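Local coordinates for enoyl-CoA hydratase/isomerase (Shewanella pealeana, PDB 4KPK), which probably acts as an isomerase or hydratase on enoyl-CoA thioesters, at residues Thr29-Leu34 and Cys43-Gly48; Gln83-Leu88 and Ala232-Ser237; Pro134-Thr139 and Gln239-Val244. All coordinates share one frame; numbering follows the deposited sequence.

Interaction 1 of 3, residues Thr29-Leu34 and Cys43-Gly48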
loop_
_atom_site.group_PDB
_atom_site.type_symbol
_atom_site.label_atom_id
_atom_site.label_comp_id
_atom_site.label_asym_id
_atom_site.label_seq_id
_atom_site.Cartn_x
_atom_site.Cartn_y
_atom_site.Cartn_z
ATOM N N THR A 29 -22.886 -8.302 36.901
ATOM C CA THR A 29 -22.846 -7.222 35.919
ATOM C C THR A 29 -23.522 -7.609 34.595
ATOM O O THR A 29 -23.770 -8.802 34.305
ATOM C CB THR A 29 -21.397 -6.848 35.579
ATOM O OG1 THR A 29 -20.742 -8.000 35.025
ATOM C CG2 THR A 29 -20.643 -6.402 36.825
ATOM N N GLN A 30 -23.813 -6.594 33.794
ATOM C CA GLN A 30 -24.376 -6.829 32.468
ATOM C C GLN A 30 -23.448 -7.712 31.599
ATOM O O GLN A 30 -23.899 -8.565 30.839
ATOM C CB GLN A 30 -24.685 -5.497 31.804
ATOM C CG GLN A 30 -25.845 -4.799 32.512
ATOM C CD GLN A 30 -27.175 -5.497 32.250
ATOM O OE1 GLN A 30 -27.773 -6.144 33.112
ATOM N NE2 GLN A 30 -27.603 -5.403 31.067
ATOM N N THR A 31 -22.146 -7.510 31.740
ATOM C CA THR A 31 -21.146 -8.342 31.048
ATOM C C THR A 31 -21.203 -9.818 31.513
ATOM O O THR A 31 -21.262 -10.744 30.701
ATOM C CB THR A 31 -19.733 -7.789 31.308
ATOM O OG1 THR A 31 -19.703 -6.422 30.853
ATOM C CG2 THR A 31 -18.672 -8.638 30.600
ATOM N N GLU A 32 -21.155 -10.025 32.817
ATOM C CA GLU A 32 -21.329 -11.373 33.404
ATOM C C GLU A 32 -22.645 -12.029 32.939
ATOM O O GLU A 32 -22.680 -13.200 32.626
ATOM C CB GLU A 32 -21.247 -11.278 34.908
ATOM C CG GLU A 32 -19.867 -10.872 35.406
ATOM C CD GLU A 32 -19.837 -10.589 36.910
ATOM O OE1 GLU A 32 -20.839 -10.101 37.509
ATOM O OE2 GLU A 32 -18.789 -10.880 37.508
ATOM N N ILE A 33 -23.714 -11.254 32.785
ATOM C CA ILE A 33 -24.989 -11.829 32.329
ATOM C C ILE A 33 -24.876 -12.187 30.867
ATOM O O ILE A 33 -25.310 -13.253 30.425
ATOM C CB ILE A 33 -26.187 -10.879 32.563
ATOM C CG1 ILE A 33 -26.517 -10.800 34.057
ATOM C CG2 ILE A 33 -27.421 -11.337 31.794
ATOM C CD1 ILE A 33 -27.268 -9.509 34.445
ATOM N N LEU A 34 -24.276 -11.300 30.090
ATOM C CA LEU A 34 -24.138 -11.577 28.677
ATOM C C LEU A 34 -23.218 -12.834 28.515
ATOM O O LEU A 34 -23.591 -13.810 27.885
ATOM C CB LEU A 34 -23.609 -10.332 27.976
ATOM C CG LEU A 34 -23.411 -10.328 26.465
ATOM C CD1 LEU A 34 -24.643 -10.783 25.677
ATOM C CD2 LEU A 34 -23.000 -8.922 26.070
ATOM N N CYS A 43 -17.327 -13.334 27.422
ATOM C CA CYS A 43 -16.926 -11.962 27.453
ATOM C C CYS A 43 -16.698 -11.566 28.868
ATOM O O CYS A 43 -17.435 -11.989 29.752
ATOM C CB CYS A 43 -17.980 -11.076 26.736
ATOM S SG CYS A 43 -19.649 -11.203 27.355
ATOM N N THR A 44 -15.630 -10.798 29.100
ATOM C CA THR A 44 -15.259 -10.344 30.443
ATOM C C THR A 44 -14.768 -8.927 30.389
ATOM O O THR A 44 -14.365 -8.427 29.325
ATOM C CB THR A 44 -14.133 -11.243 31.082
ATOM O OG1 THR A 44 -12.958 -11.178 30.267
ATOM C CG2 THR A 44 -14.598 -12.632 31.154
ATOM N N LEU A 45 -14.772 -8.272 31.543
ATOM C CA LEU A 45 -14.364 -6.886 31.628
ATOM C C LEU A 45 -13.628 -6.625 32.928
ATOM O O LEU A 45 -14.167 -6.828 33.988
ATOM C CB LEU A 45 -15.603 -5.990 31.521
ATOM C CG LEU A 45 -15.364 -4.490 31.531
ATOM C CD1 LEU A 45 -14.548 -4.044 30.335
ATOM C CD2 LEU A 45 -16.730 -3.803 31.508
ATOM N N ASN A 46 -12.371 -6.221 32.853
ATOM C CA ASN A 46 -11.570 -5.983 34.045
ATOM C C ASN A 46 -10.562 -4.922 33.700
ATOM O O ASN A 46 -9.813 -5.054 32.717
ATOM C CB ASN A 46 -10.781 -7.224 34.532
ATOM C CG ASN A 46 -11.473 -8.551 34.230
ATOM O OD1 ASN A 46 -12.406 -8.953 34.929
ATOM N ND2 ASN A 46 -10.976 -9.275 33.220
ATOM N N GLY A 47 -10.522 -3.894 34.527
ATOM C CA GLY A 47 -9.410 -2.959 34.548
ATOM C C GLY A 47 -9.111 -2.238 33.236
ATOM O O GLY A 47 -7.941 -1.994 32.924
ATOM N N GLY A 48 -10.157 -1.908 32.482
ATOM C CA GLY A 48 -10.028 -1.169 31.232
ATOM C C GLY A 48 -10.197 -2.011 29.989
ATOM O O GLY A 48 -10.495 -1.495 28.915
#
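C43 directs its thiol at helix 30-37, where SG lies 4.0 Å from L34 CG and 3.7 Å from the backbone T31 O. Its SG stands between the residue's own backbone N and carbonyl carbon (chi1 56°), which aims the sulfur between T31 and L34; a compact, weakly polar group suits a buried place lined by both a carbonyl and a leucine. The backbone of C43 also takes part, its N bonded to D35 OD1 and its O 3.7 Å from the methyl T31 CG2. At T44 the strand offers main chain instead of side chain: T44 CA lies 3.8 Å from T31 CG2, and T44 turns its side chain away from the helix; it touches Q51 of strand 49-54. The helix and strand 41-46 run nearly antiparallel, 160° between their directions, so the N-terminal helix lies along the outermost strand, within this chain, of the main sheet of this crotonase-type fold. A capping box formed by T29 and E32 starts that helix. L45 then brings CD2 to 4.0 Å from T31 OG1, the two side chains crossing at about a right angle. T31 suits its buried place by having two unlike branches: CG2, anti to the backbone N, rests on the strand, while OG1 is hydrogen-bonded to H77 NE2 on helix 65-80. A valine here would probably leave H77 NE2 without its hydroxyl mate inside a buried contact. Beyond N46, G47 and G48 turn the chain back into strand 49-54.

Interaction 2 of 3, residues Gln83-Leu88 and Ala232-Ser237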
loop_
_atom_site.group_PDB
_atom_site.type_symbol
_atom_site.label_atom_id
_atom_site.label_comp_id
_atom_site.label_asym_id
_atom_site.label_seq_id
_atom_site.Cartn_x
_atom_site.Cartn_y
_atom_site.Cartn_z
ATOM N N GLN A 83 -16.458 1.800 31.007
ATOM C CA GLN A 83 -15.316 1.076 31.625
ATOM C C GLN A 83 -14.408 0.268 30.622
ATOM O O GLN A 83 -13.379 -0.314 30.997
ATOM C CB GLN A 83 -15.879 0.143 32.697
ATOM C CG GLN A 83 -14.923 -0.178 33.841
ATOM C CD GLN A 83 -15.368 -1.397 34.650
ATOM O OE1 GLN A 83 -16.481 -1.409 35.183
ATOM N NE2 GLN A 83 -14.506 -2.428 34.741
ATOM N N CYS A 84 -14.811 0.223 29.349
ATOM C CA CYS A 84 -14.041 -0.443 28.290
ATOM C C CYS A 84 -13.196 0.599 27.584
ATOM O O CYS A 84 -13.738 1.474 26.862
ATOM C CB CYS A 84 -14.973 -1.150 27.285
ATOM S SG CYS A 84 -14.096 -1.779 25.831
ATOM N N GLN A 85 -11.881 0.547 27.812
ATOM C CA GLN A 85 -10.944 1.396 27.044
ATOM C C GLN A 85 -10.372 0.655 25.836
ATOM O O GLN A 85 -9.991 1.272 24.874
ATOM C CB GLN A 85 -9.745 1.852 27.894
ATOM C CG GLN A 85 -9.992 3.026 28.845
ATOM C CD GLN A 85 -10.167 2.624 30.325
ATOM O OE1 GLN A 85 -9.186 2.291 31.049
ATOM N NE2 GLN A 85 -11.416 2.693 30.796
ATOM N N ILE A 86 -10.228 -0.662 25.941
ATOM C CA ILE A 86 -9.600 -1.484 24.950
ATOM C C ILE A 86 -10.504 -2.697 24.814
ATOM O O ILE A 86 -11.130 -3.079 25.789
ATOM C CB ILE A 86 -8.214 -1.968 25.483
ATOM C CG1 ILE A 86 -7.162 -0.866 25.334
ATOM C CG2 ILE A 86 -7.728 -3.239 24.813
ATOM C CD1 ILE A 86 -5.940 -1.160 26.189
ATOM N N LEU A 87 -10.547 -3.285 23.603
ATOM C CA LEU A 87 -11.222 -4.548 23.319
ATOM C C LEU A 87 -10.187 -5.518 22.778
ATOM O O LEU A 87 -9.555 -5.257 21.756
ATOM C CB LEU A 87 -12.316 -4.415 22.248
ATOM C CG LEU A 87 -12.921 -5.788 21.894
ATOM C CD1 LEU A 87 -13.629 -6.454 23.084
ATOM C CD2 LEU A 87 -13.805 -5.742 20.688
ATOM N N LEU A 88 -10.048 -6.638 23.474
ATOM C CA LEU A 88 -9.163 -7.713 23.110
ATOM C C LEU A 88 -10.024 -8.869 22.550
ATOM O O LEU A 88 -10.984 -9.315 23.198
ATOM C CB LEU A 88 -8.392 -8.118 24.387
ATOM C CG LEU A 88 -7.074 -8.841 24.197
ATOM C CD1 LEU A 88 -6.379 -9.166 25.527
ATOM C CD2 LEU A 88 -7.357 -10.124 23.465
ATOM N N ALA A 232 0.470 0.236 26.716
ATOM C CA ALA A 232 0.650 1.479 26.005
ATOM C C ALA A 232 -0.775 2.117 25.769
ATOM O O ALA A 232 -0.986 3.286 26.013
ATOM C CB ALA A 232 1.372 1.236 24.723
ATOM N N LEU A 233 -1.737 1.289 25.401
ATOM C CA LEU A 233 -3.060 1.732 24.996
ATOM C C LEU A 233 -3.889 2.282 26.163
ATOM O O LEU A 233 -4.509 3.328 26.028
ATOM C CB LEU A 233 -3.787 0.603 24.273
ATOM C CG LEU A 233 -3.261 0.267 22.856
ATOM C CD1 LEU A 233 -3.908 -1.017 22.404
ATOM C CD2 LEU A 233 -3.507 1.325 21.746
ATOM N N LEU A 234 -3.810 1.649 27.334
ATOM C CA LEU A 234 -4.499 2.164 28.513
ATOM C C LEU A 234 -3.936 3.494 28.976
ATOM O O LEU A 234 -4.660 4.254 29.605
ATOM C CB LEU A 234 -4.461 1.154 29.682
ATOM C CG LEU A 234 -5.267 -0.154 29.514
ATOM C CD1 LEU A 234 -5.135 -1.081 30.719
ATOM C CD2 LEU A 234 -6.759 0.051 29.201
ATOM N N SER A 235 -2.659 3.773 28.678
ATOM C CA SER A 235 -2.065 5.067 29.021
ATOM C C SER A 235 -2.555 6.229 28.182
ATOM O O SER A 235 -2.435 7.367 28.601
ATOM C CB SER A 235 -0.545 5.022 28.868
ATOM O OG SER A 235 -0.075 3.844 29.444
ATOM N N ASN A 236 -3.041 5.974 26.977
ATOM C CA ASN A 236 -3.253 7.080 26.012
ATOM C C ASN A 236 -4.652 7.643 26.052
ATOM O O ASN A 236 -5.569 7.035 26.569
ATOM C CB ASN A 236 -2.937 6.647 24.555
ATOM C CG ASN A 236 -1.505 6.127 24.373
ATOM O OD1 ASN A 236 -0.591 6.530 25.061
ATOM N ND2 ASN A 236 -1.316 5.246 23.417
ATOM N N SER A 237 -4.834 8.789 25.411
ATOM C CA SER A 237 -6.156 9.448 25.386
ATOM C C SER A 237 -7.235 8.648 24.685
ATOM O O SER A 237 -7.180 8.450 23.479
ATOM C CB SER A 237 -6.025 10.786 24.692
ATOM O OG SER A 237 -7.254 11.375 24.441
#
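I86 reaches across with its ethyl arm, and the terminal methyl CD1 meets two leucines of helix 222-235 at once: L234 CD2 at 3.3 Å and L233 CB at 3.4 Å. Both carbon pairs are closer than ordinary van der Waals contact, so the methyl is pressed tightly against the last turn of the helix. I86 CG1 follows behind, 3.8 Å from L233 CB. The arm is extended, with CD1 anti to CA (chi2 164°), and this carries it away from the strand and across both leucine side chains at about a right angle. L234 also serves Q85, whose CB touches L234 CD2 at 3.7 Å; the glutamine chain bends at chi2, which brings OE1 to 3.8 Å from the same methyl. A glutamine suits this partly exposed margin because its aliphatic part packs on the leucine methyl at a position where a polar end is tolerated.

Around these pairs, P136 touches both I86 and L233, M241 adds to L233, and V49 meets L234. The backbones of Q85 and I86 are bonded to G48, which holds the start of strand 86-91 beside the hairpin before it. On the helical side the chain leaves helix 222-235 through N236, whose ND2 bonds to the carbonyls of L199 and T200 of the second subunit; S237 OG then caps the next helix at G240 N. The contact thus joins the central sheet to the C-terminal helices, which in crotonases commonly take part in trimer formation. Between the segments the joining chemistry is apolar, without directional bonds, so the fit depends on the branched shapes of isoleucine and leucine meshing closely.

Interaction 3 of 3, residues Pro134-Thr139 and Gln239-Val244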
loop_
_atom_site.group_PDB
_atom_site.type_symbol
_atom_site.label_atom_id
_atom_site.label_comp_id
_atom_site.label_asym_id
_atom_site.label_seq_id
_atom_site.Cartn_x
_atom_site.Cartn_y
_atom_site.Cartn_z
ATOM N N PRO A 134 -14.686 2.408 18.206
ATOM C CA PRO A 134 -14.009 3.682 18.511
ATOM C C PRO A 134 -12.986 3.576 19.633
ATOM O O PRO A 134 -12.728 4.553 20.352
ATOM C CB PRO A 134 -15.183 4.627 18.928
ATOM C CG PRO A 134 -16.225 3.686 19.425
ATOM C CD PRO A 134 -16.128 2.478 18.521
ATOM N N LYS A 135 -12.369 2.402 19.740
ATOM C CA LYS A 135 -11.474 2.057 20.791
ATOM C C LYS A 135 -10.469 1.046 20.206
ATOM O O LYS A 135 -10.798 0.287 19.282
ATOM C CB LYS A 135 -12.269 1.391 21.919
ATOM C CG LYS A 135 -13.254 2.295 22.640
ATOM C CD LYS A 135 -14.271 1.535 23.478
ATOM C CE LYS A 135 -15.112 2.518 24.286
ATOM N NZ LYS A 135 -16.258 1.838 24.946
ATOM N N PRO A 136 -9.223 1.073 20.703
ATOM C CA PRO A 136 -8.226 0.164 20.155
ATOM C C PRO A 136 -8.641 -1.255 20.352
ATOM O O PRO A 136 -9.148 -1.594 21.409
ATOM C CB PRO A 136 -6.959 0.457 20.985
ATOM C CG PRO A 136 -7.431 1.125 22.216
ATOM C CD PRO A 136 -8.711 1.818 21.865
ATOM N N THR A 137 -8.487 -2.045 19.291
ATOM C CA THR A 137 -8.755 -3.478 19.277
ATOM C C THR A 137 -7.432 -4.243 19.034
ATOM O O THR A 137 -6.656 -3.854 18.214
ATOM C CB THR A 137 -9.756 -3.820 18.189
ATOM O OG1 THR A 137 -9.268 -3.340 16.913
ATOM C CG2 THR A 137 -11.090 -3.135 18.471
ATOM N N ILE A 138 -7.235 -5.337 19.752
ATOM C CA ILE A 138 -6.056 -6.239 19.651
ATOM C C ILE A 138 -6.655 -7.610 19.425
ATOM O O ILE A 138 -7.464 -8.043 20.230
ATOM C CB ILE A 138 -5.243 -6.276 20.982
ATOM C CG1 ILE A 138 -4.822 -4.850 21.324
ATOM C CG2 ILE A 138 -3.954 -7.157 20.861
ATOM C CD1 ILE A 138 -4.223 -4.653 22.648
ATOM N N THR A 139 -6.283 -8.269 18.329
ATOM C CA THR A 139 -6.606 -9.681 18.102
ATOM C C THR A 139 -5.367 -10.641 18.279
ATOM O O THR A 139 -4.302 -10.417 17.719
ATOM C CB THR A 139 -7.288 -9.835 16.728
ATOM O OG1 THR A 139 -8.486 -9.037 16.748
ATOM C CG2 THR A 139 -7.686 -11.282 16.393
ATOM N N GLN A 239 -10.120 9.739 23.783
ATOM C CA GLN A 239 -10.611 10.597 22.694
ATOM C C GLN A 239 -9.637 10.701 21.519
ATOM O O GLN A 239 -10.066 10.687 20.357
ATOM C CB GLN A 239 -10.936 12.003 23.191
ATOM C CG GLN A 239 -11.523 12.877 22.082
ATOM C CD GLN A 239 -11.806 14.318 22.513
ATOM O OE1 GLN A 239 -12.958 14.759 22.517
ATOM N NE2 GLN A 239 -10.755 15.048 22.882
ATOM N N GLY A 240 -8.344 10.878 21.822
ATOM C CA GLY A 240 -7.347 11.004 20.790
ATOM C C GLY A 240 -7.249 9.740 19.935
ATOM O O GLY A 240 -7.165 9.808 18.692
HETATM N N MSE A 241 -7.319 8.588 20.580
HETATM C CA MSE A 241 -7.286 7.293 19.854
HETATM C C MSE A 241 -8.525 7.152 19.005
HETATM O O MSE A 241 -8.455 6.731 17.850
HETATM C CB MSE A 241 -7.171 6.164 20.885
HETATM C CG MSE A 241 -5.741 6.228 21.439
HETATM SE SE MSE A 241 -5.372 4.506 22.337
HETATM C CE MSE A 241 -6.485 4.691 23.913
ATOM N N ALA A 242 -9.681 7.500 19.531
ATOM C CA ALA A 242 -10.913 7.470 18.663
ATOM C C ALA A 242 -10.807 8.380 17.479
ATOM O O ALA A 242 -11.224 8.041 16.356
ATOM C CB ALA A 242 -12.148 7.832 19.486
ATOM N N TRP A 243 -10.237 9.564 17.696
ATOM C CA TRP A 243 -10.051 10.510 16.576
ATOM C C TRP A 243 -8.990 10.078 15.589
ATOM O O TRP A 243 -9.112 10.394 14.427
ATOM C CB TRP A 243 -9.769 11.928 17.077
ATOM C CG TRP A 243 -10.998 12.622 17.618
ATOM C CD1 TRP A 243 -12.018 12.038 18.363
ATOM C CD2 TRP A 243 -11.334 14.016 17.525
ATOM N NE1 TRP A 243 -12.945 12.972 18.721
ATOM C CE2 TRP A 243 -12.558 14.197 18.234
ATOM C CE3 TRP A 243 -10.723 15.137 16.921
ATOM C CZ2 TRP A 243 -13.190 15.434 18.329
ATOM C CZ3 TRP A 243 -11.343 16.372 17.030
ATOM C CH2 TRP A 243 -12.574 16.512 17.731
ATOM N N VAL A 244 -7.936 9.349 16.049
ATOM C CA VAL A 244 -6.909 8.829 15.163
ATOM C C VAL A 244 -7.619 7.918 14.222
ATOM O O VAL A 244 -7.373 7.958 13.049
ATOM C CB VAL A 244 -5.796 8.001 15.904
ATOM C CG1 VAL A 244 -5.205 6.891 15.011
ATOM C CG2 VAL A 244 -4.651 8.896 16.367
#
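The early turns of helix 238-251, one of the C-terminal helices, pack on the loop leading into strand 137-141, with A242 and M241 facing P134 and P136. The main chains come very near where P134 CA and A242 CA are 4.9 Å apart. The methyl A242 CB lies 3.4 Å from the carbonyl P134 O and 4.4 Å from P134 CB; alanine suits so close an approach, having little bulk to interpose. M241, present as selenomethionine, reaches farther. Its SE meets P136 CG at 4.0 Å, and the bend at chi3 (-72°) folds the terminal CE back so that it lies 4.1 Å from P136 CG. The chain crosses the proline ring at about a right angle, the rigid apolar ring giving this long, flexible side chain a firm surface to lie against. In the crotonase-type fold this loop precedes a parallel strand of the central sheet, and P136 still contributes its carbonyl to pairing with L87 although a proline has no N-H to give. Between the two prolines, K135 turns away from the helix, and its NZ bonds to the carbonyls of F78, K79 and N81 around the end of helix 65-80. M241 also packs on L199 of the second subunit, while W243 makes a cation-pi contact with R267.

How the interactions relate
All three contacts touch the same mixed sheet, on its strands 41-46, 86-91 and 137-141. Interactions 1 and 2 have centres about 15 Å apart and meet where G47 O packs 3.7 Å from L234 CD1. Interactions 2 and 3 are closer, about 8 Å between centres: their neighbouring strands pair, L87 O being 3.1 Å from I138 N in a probable hydrogen bond, and M241 CE packs 3.2 Å from L233 O. Interactions 1 and 3 do not touch, their nearest atoms being about 7 Å apart. Interactions 2 and 3 both reach the second subunit. In crotonase relatives the oxyanion hole follows the strands corresponding to 86-91 and 137-141, whereas interactions 2 and 3 lie near where those strands begin, and interaction 1 at the outermost strand within the chain.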